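Side-chain contacts in xylulose kinase (Escherichia coli, PDB 2ITM), which phosphorylates D-xylulose with ATP to give D-xylulose 5-phosphate, and 1-deoxy-D-xylulose less efficiently, as a homodimeric sugar kinase of the FGGY family: residues G79-D84 with K153-L158; F127-L132 with Q190-S195; V149-D154 with A172-L177. All coordinates share one frame; numbering follows the deposited sequence.

Interaction 1 (G79-D84 with K153-L158)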
loop_
_atom_site.group_PDB
_atom_site.type_symbol
_atom_site.label_atom_id
_atom_site.label_comp_id
_atom_site.label_asym_id
_atom_site.label_seq_id
_atom_site.Cartn_x
_atom_site.Cartn_y
_atom_site.Cartn_z
ATOM N N GLY A 79 -25.520 -18.992 16.638
ATOM C CA GLY A 79 -24.729 -20.106 17.117
ATOM C C GLY A 79 -25.583 -21.359 17.170
ATOM O O GLY A 79 -26.689 -21.344 17.678
ATOM N N ALA A 80 -25.056 -22.448 16.634
ATOM C CA ALA A 80 -25.756 -23.719 16.643
ATOM C C ALA A 80 -25.384 -24.624 17.825
ATOM O O ALA A 80 -24.310 -25.203 17.860
ATOM C CB ALA A 80 -25.580 -24.434 15.342
ATOM N N THR A 81 -26.291 -24.732 18.781
ATOM C CA THR A 81 -26.146 -25.663 19.884
ATOM C C THR A 81 -27.000 -26.915 19.692
ATOM O O THR A 81 -28.216 -26.849 19.690
ATOM C CB THR A 81 -26.495 -24.982 21.220
ATOM O OG1 THR A 81 -25.823 -23.729 21.328
ATOM C CG2 THR A 81 -25.982 -25.791 22.384
ATOM N N LEU A 82 -26.333 -28.052 19.542
ATOM C CA LEU A 82 -26.997 -29.316 19.269
ATOM C C LEU A 82 -27.133 -30.198 20.507
ATOM O O LEU A 82 -26.143 -30.639 21.082
ATOM C CB LEU A 82 -26.252 -30.104 18.200
ATOM C CG LEU A 82 -26.031 -29.564 16.792
ATOM C CD1 LEU A 82 -26.359 -30.616 15.795
ATOM C CD2 LEU A 82 -26.777 -28.293 16.510
ATOM N N LEU A 83 -28.368 -30.483 20.881
ATOM C CA LEU A 83 -28.652 -31.299 22.039
ATOM C C LEU A 83 -29.311 -32.609 21.640
ATOM O O LEU A 83 -30.139 -32.641 20.744
ATOM C CB LEU A 83 -29.562 -30.536 22.995
ATOM C CG LEU A 83 -29.070 -29.180 23.480
ATOM C CD1 LEU A 83 -30.037 -28.599 24.446
ATOM C CD2 LEU A 83 -27.705 -29.261 24.087
ATOM N N ASP A 84 -28.956 -33.685 22.330
ATOM C CA ASP A 84 -29.735 -34.899 22.277
ATOM C C ASP A 84 -30.971 -34.910 23.149
ATOM O O ASP A 84 -31.311 -33.939 23.763
ATOM C CB ASP A 84 -28.870 -36.141 22.532
ATOM C CG ASP A 84 -28.456 -36.298 23.994
ATOM O OD1 ASP A 84 -29.011 -35.612 24.862
ATOM O OD2 ASP A 84 -27.587 -37.097 24.350
ATOM N N LYS A 153 -27.733 -18.012 23.699
ATOM C CA LYS A 153 -28.384 -17.445 24.868
ATOM C C LYS A 153 -29.538 -18.326 25.350
ATOM O O LYS A 153 -29.859 -18.354 26.524
ATOM C CB LYS A 153 -28.867 -16.037 24.582
ATOM C CG LYS A 153 -30.292 -15.976 24.105
ATOM C CD LYS A 153 -30.728 -14.580 23.833
ATOM C CE LYS A 153 -32.217 -14.517 23.585
ATOM N NZ LYS A 153 -32.682 -15.383 22.494
ATOM N N ASP A 154 -30.142 -19.036 24.410
ATOM C CA ASP A 154 -31.242 -19.924 24.686
ATOM C C ASP A 154 -30.790 -21.212 25.368
ATOM O O ASP A 154 -31.522 -21.778 26.157
ATOM C CB ASP A 154 -32.044 -20.203 23.423
ATOM C CG ASP A 154 -32.621 -18.943 22.811
ATOM O OD1 ASP A 154 -32.930 -18.008 23.557
ATOM O OD2 ASP A 154 -32.784 -18.801 21.604
ATOM N N TYR A 155 -29.574 -21.653 25.085
ATOM C CA TYR A 155 -29.005 -22.750 25.850
ATOM C C TYR A 155 -28.831 -22.315 27.292
ATOM O O TYR A 155 -29.147 -23.043 28.207
ATOM C CB TYR A 155 -27.667 -23.225 25.290
ATOM C CG TYR A 155 -26.956 -24.177 26.222
ATOM C CD1 TYR A 155 -27.309 -25.504 26.283
ATOM C CD2 TYR A 155 -25.951 -23.736 27.057
ATOM C CE1 TYR A 155 -26.665 -26.367 27.133
ATOM C CE2 TYR A 155 -25.307 -24.583 27.908
ATOM C CZ TYR A 155 -25.667 -25.899 27.953
ATOM O OH TYR A 155 -25.031 -26.745 28.813
ATOM N N LEU A 156 -28.351 -21.094 27.452
ATOM C CA LEU A 156 -28.295 -20.431 28.734
ATOM C C LEU A 156 -29.623 -20.418 29.482
ATOM O O LEU A 156 -29.676 -20.762 30.649
ATOM C CB LEU A 156 -27.747 -19.022 28.570
ATOM C CG LEU A 156 -26.929 -18.467 29.708
ATOM C CD1 LEU A 156 -25.990 -19.503 30.274
ATOM C CD2 LEU A 156 -26.160 -17.264 29.232
ATOM N N ARG A 157 -30.689 -20.022 28.798
ATOM C CA ARG A 157 -32.017 -20.078 29.367
ATOM C C ARG A 157 -32.377 -21.455 29.911
ATOM O O ARG A 157 -32.814 -21.577 31.032
ATOM C CB ARG A 157 -33.063 -19.588 28.368
ATOM C CG ARG A 157 -34.483 -19.663 28.867
ATOM C CD ARG A 157 -35.540 -19.701 27.783
ATOM N NE ARG A 157 -35.149 -18.893 26.645
ATOM C CZ ARG A 157 -35.097 -17.580 26.658
ATOM N NH1 ARG A 157 -35.443 -16.913 27.742
ATOM N NH2 ARG A 157 -34.710 -16.932 25.584
ATOM N N LEU A 158 -32.191 -22.485 29.098
ATOM C CA LEU A 158 -32.466 -23.860 29.497
ATOM C C LEU A 158 -31.716 -24.264 30.762
ATOM O O LEU A 158 -32.288 -24.823 31.675
ATOM C CB LEU A 158 -32.155 -24.818 28.356
ATOM C CG LEU A 158 -32.194 -26.305 28.685
ATOM C CD1 LEU A 158 -33.604 -26.784 28.739
ATOM C CD2 LEU A 158 -31.382 -27.110 27.699
#
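Tyr155 and Leu158, on helix 152-161, meet Thr81 and Leu83 of strand 81-83 through purely apolar contacts; the two segments share no hydrogen bond. Helix and strand axes pass 10.0 Å apart at 40°. Lys153 opens the helical segment without touching the strand, its NZ 2.8 Å from Asp154 OD1 in a salt bridge and paired also with Asp167 and Asp170. Asp154 OD1 takes a second donor, Arg157 NH2 at 2.9 Å, from the opposite face of the carboxylate, while OD2 bonds to Ser166. Tyr155 points at the strand. With CG anti to the backbone N (chi1 169°), its ring reaches Thr81 obliquely, Tyr155 CD1 lying 4.1 Å from Thr81 CG2, and the two side chains cross at about a right angle; Leu83 CD2 comes within 4.3 Å of Tyr155 CE1. Trp48 of helix 45-62 packs on both Thr81 and Tyr155. Arg157 takes no part in the contact with the strand; its guanidinium also bonds to the carbonyls of Ala165, Val228 and Ala229. Leu158 completes the contact tip to tip with Leu83, CD2 to CD1 at 3.8 Å, beside Leu150. The apolar side of the helix thus lies over one face of the two-stranded antiparallel sheet 81-83/148-150, while Arg157 reaches strand 226-232 of the six-stranded sheet: helix-on-sheet packing within the actin-like N-terminal domain of an FGGY kinase.

Interaction 2 (F127-L132 with Q190-S195); sequences FTAPKL and QACDLS
Leu132, Cys192 and Leu194 carry a buried apolar contact between helix 128-138 and the Schellman motif that ends helix 186-190. In that motif Asp193, at positive phi, is the C-prime residue, and its N bonds to Gln190 O at 2.6 Å, closing a type I turn. The reversal sets Cys192 and Leu194, on either side of Asp193, toward the helix, while Asp193 itself stays exposed. Leu132 presents its CD2 branch to Leu194 CD1 at 4.2 Å, the two side chains crossing at about a right angle. Leu194 gets there with CG anti to its carbonyl carbon (chi1 -65°) and the chain extended beyond it, which carries CD1 to the far end of the side chain. Phe143 of the short helix 140-143 packs on Leu194 as well, and Trp176 lies against both Leu132 and Ala129. No hydrogen bond joins the two segments, so this part of the N-terminal FGGY domain is held here by van der Waals contact. Cys192 packs on Ala129, one helical turn before Leu132: its SG lies 4.1 Å from Ala129 CB and equally 4.1 Å from Ala129 O.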
loop_
_atom_site.group_PDB
_atom_site.type_symbol
_atom_site.label_atom_id
_atom_site.label_comp_id
_atom_site.label_asym_id
_atom_site.label_seq_id
_atom_site.Cartn_x
_atom_site.Cartn_y
_atom_site.Cartn_z
ATOM N N PHE A 127 -25.065 -18.265 9.532
ATOM C CA PHE A 127 -26.425 -18.566 9.927
ATOM C C PHE A 127 -26.609 -20.026 10.294
ATOM O O PHE A 127 -25.847 -20.877 9.884
ATOM C CB PHE A 127 -27.406 -18.169 8.836
ATOM C CG PHE A 127 -27.412 -16.703 8.519
ATOM C CD1 PHE A 127 -28.066 -16.228 7.402
ATOM C CD2 PHE A 127 -26.773 -15.799 9.334
ATOM C CE1 PHE A 127 -28.074 -14.898 7.105
ATOM C CE2 PHE A 127 -26.776 -14.477 9.043
ATOM C CZ PHE A 127 -27.422 -14.020 7.927
ATOM N N THR A 128 -27.625 -20.306 11.087
ATOM C CA THR A 128 -27.744 -21.574 11.781
ATOM C C THR A 128 -28.046 -22.732 10.819
ATOM O O THR A 128 -27.447 -23.789 10.899
ATOM C CB THR A 128 -28.818 -21.473 12.871
ATOM O OG1 THR A 128 -28.712 -20.215 13.534
ATOM C CG2 THR A 128 -28.549 -22.468 13.964
ATOM N N ALA A 129 -28.979 -22.502 9.904
ATOM C CA ALA A 129 -29.501 -23.547 9.045
ATOM C C ALA A 129 -28.460 -24.324 8.233
ATOM O O ALA A 129 -28.438 -25.517 8.280
ATOM C CB ALA A 129 -30.576 -23.011 8.168
ATOM N N PRO A 130 -27.600 -23.633 7.498
ATOM C CA PRO A 130 -26.556 -24.303 6.755
ATOM C C PRO A 130 -25.591 -25.082 7.639
ATOM O O PRO A 130 -25.050 -26.085 7.204
ATOM C CB PRO A 130 -25.825 -23.183 6.032
ATOM C CG PRO A 130 -26.161 -21.987 6.758
ATOM C CD PRO A 130 -27.495 -22.173 7.349
ATOM N N LYS A 131 -25.374 -24.629 8.850
ATOM C CA LYS A 131 -24.543 -25.310 9.816
ATOM C C LYS A 131 -25.047 -26.720 10.045
ATOM O O LYS A 131 -24.278 -27.654 10.173
ATOM C CB LYS A 131 -24.482 -24.574 11.132
ATOM C CG LYS A 131 -23.585 -23.359 11.126
ATOM C CD LYS A 131 -23.691 -22.577 12.416
ATOM C CE LYS A 131 -23.229 -21.159 12.227
ATOM N NZ LYS A 131 -23.500 -20.319 13.410
ATOM N N LEU A 132 -26.358 -26.864 10.085
ATOM C CA LEU A 132 -26.959 -28.157 10.323
ATOM C C LEU A 132 -26.928 -29.122 9.155
ATOM O O LEU A 132 -26.776 -30.317 9.352
ATOM C CB LEU A 132 -28.349 -28.023 10.913
ATOM C CG LEU A 132 -28.138 -28.030 12.433
ATOM C CD1 LEU A 132 -28.378 -26.691 13.022
ATOM C CD2 LEU A 132 -28.832 -29.141 13.154
ATOM N N GLN A 190 -37.921 -28.661 6.919
ATOM C CA GLN A 190 -37.895 -29.863 6.107
ATOM C C GLN A 190 -36.627 -29.961 5.275
ATOM O O GLN A 190 -35.982 -30.993 5.230
ATOM C CB GLN A 190 -39.129 -29.920 5.215
ATOM C CG GLN A 190 -40.128 -30.975 5.627
ATOM C CD GLN A 190 -41.523 -30.432 5.849
ATOM O OE1 GLN A 190 -41.967 -29.532 5.144
ATOM N NE2 GLN A 190 -42.224 -30.995 6.822
ATOM N N ALA A 191 -36.276 -28.862 4.630
ATOM C CA ALA A 191 -35.142 -28.807 3.708
ATOM C C ALA A 191 -33.850 -29.131 4.415
ATOM O O ALA A 191 -32.866 -29.476 3.787
ATOM C CB ALA A 191 -35.056 -27.459 3.061
ATOM N N CYS A 192 -33.859 -29.014 5.733
ATOM C CA CYS A 192 -32.714 -29.369 6.534
ATOM C C CYS A 192 -32.955 -30.686 7.258
ATOM O O CYS A 192 -32.149 -31.103 8.068
ATOM C CB CYS A 192 -32.408 -28.258 7.538
ATOM S SG CYS A 192 -32.111 -26.627 6.837
ATOM N N ASP A 193 -34.070 -31.329 6.951
ATOM C CA ASP A 193 -34.471 -32.543 7.644
ATOM C C ASP A 193 -34.629 -32.316 9.137
ATOM O O ASP A 193 -34.093 -33.049 9.955
ATOM C CB ASP A 193 -33.461 -33.644 7.399
ATOM C CG ASP A 193 -34.107 -34.957 7.075
ATOM O OD1 ASP A 193 -34.968 -35.405 7.848
ATOM O OD2 ASP A 193 -33.825 -35.607 6.052
ATOM N N LEU A 194 -35.367 -31.280 9.477
ATOM C CA LEU A 194 -35.666 -30.997 10.854
ATOM C C LEU A 194 -37.153 -30.798 10.952
ATOM O O LEU A 194 -37.834 -30.716 9.948
ATOM C CB LEU A 194 -34.916 -29.759 11.308
ATOM C CG LEU A 194 -33.402 -29.922 11.303
ATOM C CD1 LEU A 194 -32.682 -28.636 11.596
ATOM C CD2 LEU A 194 -32.969 -31.008 12.243
ATOM N N SER A 195 -37.652 -30.744 12.171
ATOM C CA SER A 195 -39.028 -30.427 12.392
ATOM C C SER A 195 -39.160 -29.457 13.555
ATOM O O SER A 195 -38.215 -29.221 14.285
ATOM C CB SER A 195 -39.837 -31.673 12.673
ATOM O OG SER A 195 -39.539 -32.186 13.948
#

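Interaction 3 (V149-D154 with A172-L177); sequences VLLPKD and AGTMWL
An ST turn at Thr174, in the loop that follows helix 168-172, packs Thr174 and Trp176 against Leu151 and Val149, where strand 148-150 runs into helix 152-161. Leu151 stands at the N-cap position of that helix. Leu151 CD1 meets Thr174 CG2 at 4.0 Å, the side chains crossing at about a right angle. Thr174 has OG1 between its backbone N and carbonyl carbon (chi1 63°), which swings CG2 out to Leu151 and leaves the hydroxyl for its own loop: OG1 accepts from Trp176 N at 2.9 Å, with an N-H...O angle of 162°, and also bonds to Ala171 O. With an alanine in its place, Trp176 N is likely to lose its acceptor and a gap to open beside Leu151 CD1, letting the turn shift. Trp176 offers the outer edge of its six-membered ring to Val149; CG1, close to the ring plane, lies 3.6 Å from CH2 and 3.7 Å from CZ3. Leu132 of helix 128-138 adds to the Val149 side, so three parts of the domain close on one apolar cluster. Gly173, just before the ST turn, bonds through its O to ND1 of His78, a residue that binds the substrate, and the Leu151 side chain is about 9 Å from the bound D-xylulose, consistent with a second-shell packing layer behind the sugar site of an FGGY kinase.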
loop_
_atom_site.group_PDB
_atom_site.type_symbol
_atom_site.label_atom_id
_atom_site.label_comp_id
_atom_site.label_asym_id
_atom_site.label_seq_id
_atom_site.Cartn_x
_atom_site.Cartn_y
_atom_site.Cartn_z
ATOM N N VAL A 149 -32.068 -27.974 18.736
ATOM C CA VAL A 149 -31.107 -26.970 18.326
ATOM C C VAL A 149 -31.398 -25.632 19.019
ATOM O O VAL A 149 -32.452 -25.053 18.847
ATOM C CB VAL A 149 -31.126 -26.786 16.799
ATOM C CG1 VAL A 149 -30.233 -25.660 16.372
ATOM C CG2 VAL A 149 -30.741 -28.063 16.109
ATOM N N LEU A 150 -30.444 -25.173 19.813
ATOM C CA LEU A 150 -30.611 -23.933 20.548
ATOM C C LEU A 150 -29.569 -22.905 20.158
ATOM O O LEU A 150 -28.394 -23.217 20.010
ATOM C CB LEU A 150 -30.573 -24.173 22.049
ATOM C CG LEU A 150 -31.623 -25.071 22.682
ATOM C CD1 LEU A 150 -31.379 -25.151 24.157
ATOM C CD2 LEU A 150 -33.006 -24.565 22.395
ATOM N N LEU A 151 -30.011 -21.673 20.004
ATOM C CA LEU A 151 -29.099 -20.563 19.970
ATOM C C LEU A 151 -28.398 -20.406 21.319
ATOM O O LEU A 151 -28.810 -20.968 22.304
ATOM C CB LEU A 151 -29.833 -19.293 19.555
ATOM C CG LEU A 151 -30.419 -19.294 18.146
ATOM C CD1 LEU A 151 -31.514 -18.276 18.001
ATOM C CD2 LEU A 151 -29.326 -19.033 17.134
ATOM N N PRO A 152 -27.320 -19.652 21.344
ATOM C CA PRO A 152 -26.418 -19.683 22.494
ATOM C C PRO A 152 -27.065 -19.153 23.775
ATOM O O PRO A 152 -26.968 -19.791 24.806
ATOM C CB PRO A 152 -25.249 -18.809 22.020
ATOM C CG PRO A 152 -25.244 -18.993 20.552
ATOM C CD PRO A 152 -26.663 -19.057 20.150
ATOM N N LYS A 153 -27.733 -18.012 23.699
ATOM C CA LYS A 153 -28.384 -17.445 24.868
ATOM C C LYS A 153 -29.538 -18.326 25.350
ATOM O O LYS A 153 -29.859 -18.354 26.524
ATOM C CB LYS A 153 -28.867 -16.037 24.582
ATOM C CG LYS A 153 -30.292 -15.976 24.105
ATOM C CD LYS A 153 -30.728 -14.580 23.833
ATOM C CE LYS A 153 -32.217 -14.517 23.585
ATOM N NZ LYS A 153 -32.682 -15.383 22.494
ATOM N N ASP A 154 -30.142 -19.036 24.410
ATOM C CA ASP A 154 -31.242 -19.924 24.686
ATOM C C ASP A 154 -30.790 -21.212 25.368
ATOM O O ASP A 154 -31.522 -21.778 26.157
ATOM C CB ASP A 154 -32.044 -20.203 23.423
ATOM C CG ASP A 154 -32.621 -18.943 22.811
ATOM O OD1 ASP A 154 -32.930 -18.008 23.557
ATOM O OD2 ASP A 154 -32.784 -18.801 21.604
ATOM N N ALA A 172 -35.059 -15.387 14.096
ATOM C CA ALA A 172 -34.952 -14.932 12.731
ATOM C C ALA A 172 -33.586 -15.263 12.142
ATOM O O ALA A 172 -33.466 -15.565 10.969
ATOM C CB ALA A 172 -35.224 -13.470 12.650
ATOM N N GLY A 173 -32.562 -15.218 12.982
ATOM C CA GLY A 173 -31.211 -15.474 12.557
ATOM C C GLY A 173 -30.855 -16.909 12.231
ATOM O O GLY A 173 -29.756 -17.164 11.802
ATOM N N THR A 174 -31.772 -17.838 12.442
ATOM C CA THR A 174 -31.523 -19.246 12.169
ATOM C C THR A 174 -31.615 -19.574 10.688
ATOM O O THR A 174 -30.950 -20.472 10.211
ATOM C CB THR A 174 -32.494 -20.163 12.955
ATOM O OG1 THR A 174 -33.842 -19.936 12.550
ATOM C CG2 THR A 174 -32.475 -19.851 14.424
ATOM N N MET A 175 -32.453 -18.817 9.992
ATOM C CA MET A 175 -32.971 -19.149 8.675
ATOM C C MET A 175 -33.998 -20.258 8.648
ATOM O O MET A 175 -34.273 -20.814 7.602
ATOM C CB MET A 175 -31.858 -19.432 7.668
ATOM C CG MET A 175 -30.764 -18.396 7.588
ATOM S SD MET A 175 -31.331 -16.724 7.301
ATOM C CE MET A 175 -31.968 -16.914 5.682
ATOM N N TRP A 176 -34.571 -20.584 9.793
ATOM C CA TRP A 176 -35.697 -21.497 9.820
ATOM C C TRP A 176 -36.985 -20.738 10.071
ATOM O O TRP A 176 -38.068 -21.289 9.955
ATOM C CB TRP A 176 -35.522 -22.590 10.892
ATOM C CG TRP A 176 -34.371 -23.528 10.691
ATOM C CD1 TRP A 176 -34.057 -24.207 9.561
ATOM C CD2 TRP A 176 -33.377 -23.881 11.656
ATOM N NE1 TRP A 176 -32.937 -24.972 9.758
ATOM C CE2 TRP A 176 -32.503 -24.789 11.048
ATOM C CE3 TRP A 176 -33.139 -23.515 12.978
ATOM C CZ2 TRP A 176 -31.416 -25.342 11.712
ATOM C CZ3 TRP A 176 -32.062 -24.061 13.629
ATOM C CH2 TRP A 176 -31.212 -24.964 12.996
ATOM N N LEU A 177 -36.854 -19.467 10.439
ATOM C CA LEU A 177 -38.009 -18.630 10.732
ATOM C C LEU A 177 -38.625 -17.943 9.521
ATOM O O LEU A 177 -37.941 -17.365 8.694
ATOM C CB LEU A 177 -37.701 -17.607 11.816
ATOM C CG LEU A 177 -38.955 -16.935 12.398
ATOM C CD1 LEU A 177 -39.602 -17.801 13.451
ATOM C CD2 LEU A 177 -38.632 -15.567 12.934
#

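From the N terminus, strand 81-83 comes first, just after the substrate-binding His78, and interaction 1 closes the loop from it to helix 152-161. Within that loop begins helix 128-138, whose partner in interaction 2 lies beyond helix 152-161, at 190-195; the two contacts therefore cross. Interaction 3 joins 149-154 to 172-177 and is nested inside the loop of interaction 2, and it shares Lys153 and Asp154 with interaction 1. Strand pairing between Thr81 and Leu150 connects interactions 1 and 3, while Ala129 N with Thr174 O connects 2 and 3. Together they tie the two-stranded sheet and its flanking helices into the N-terminal domain.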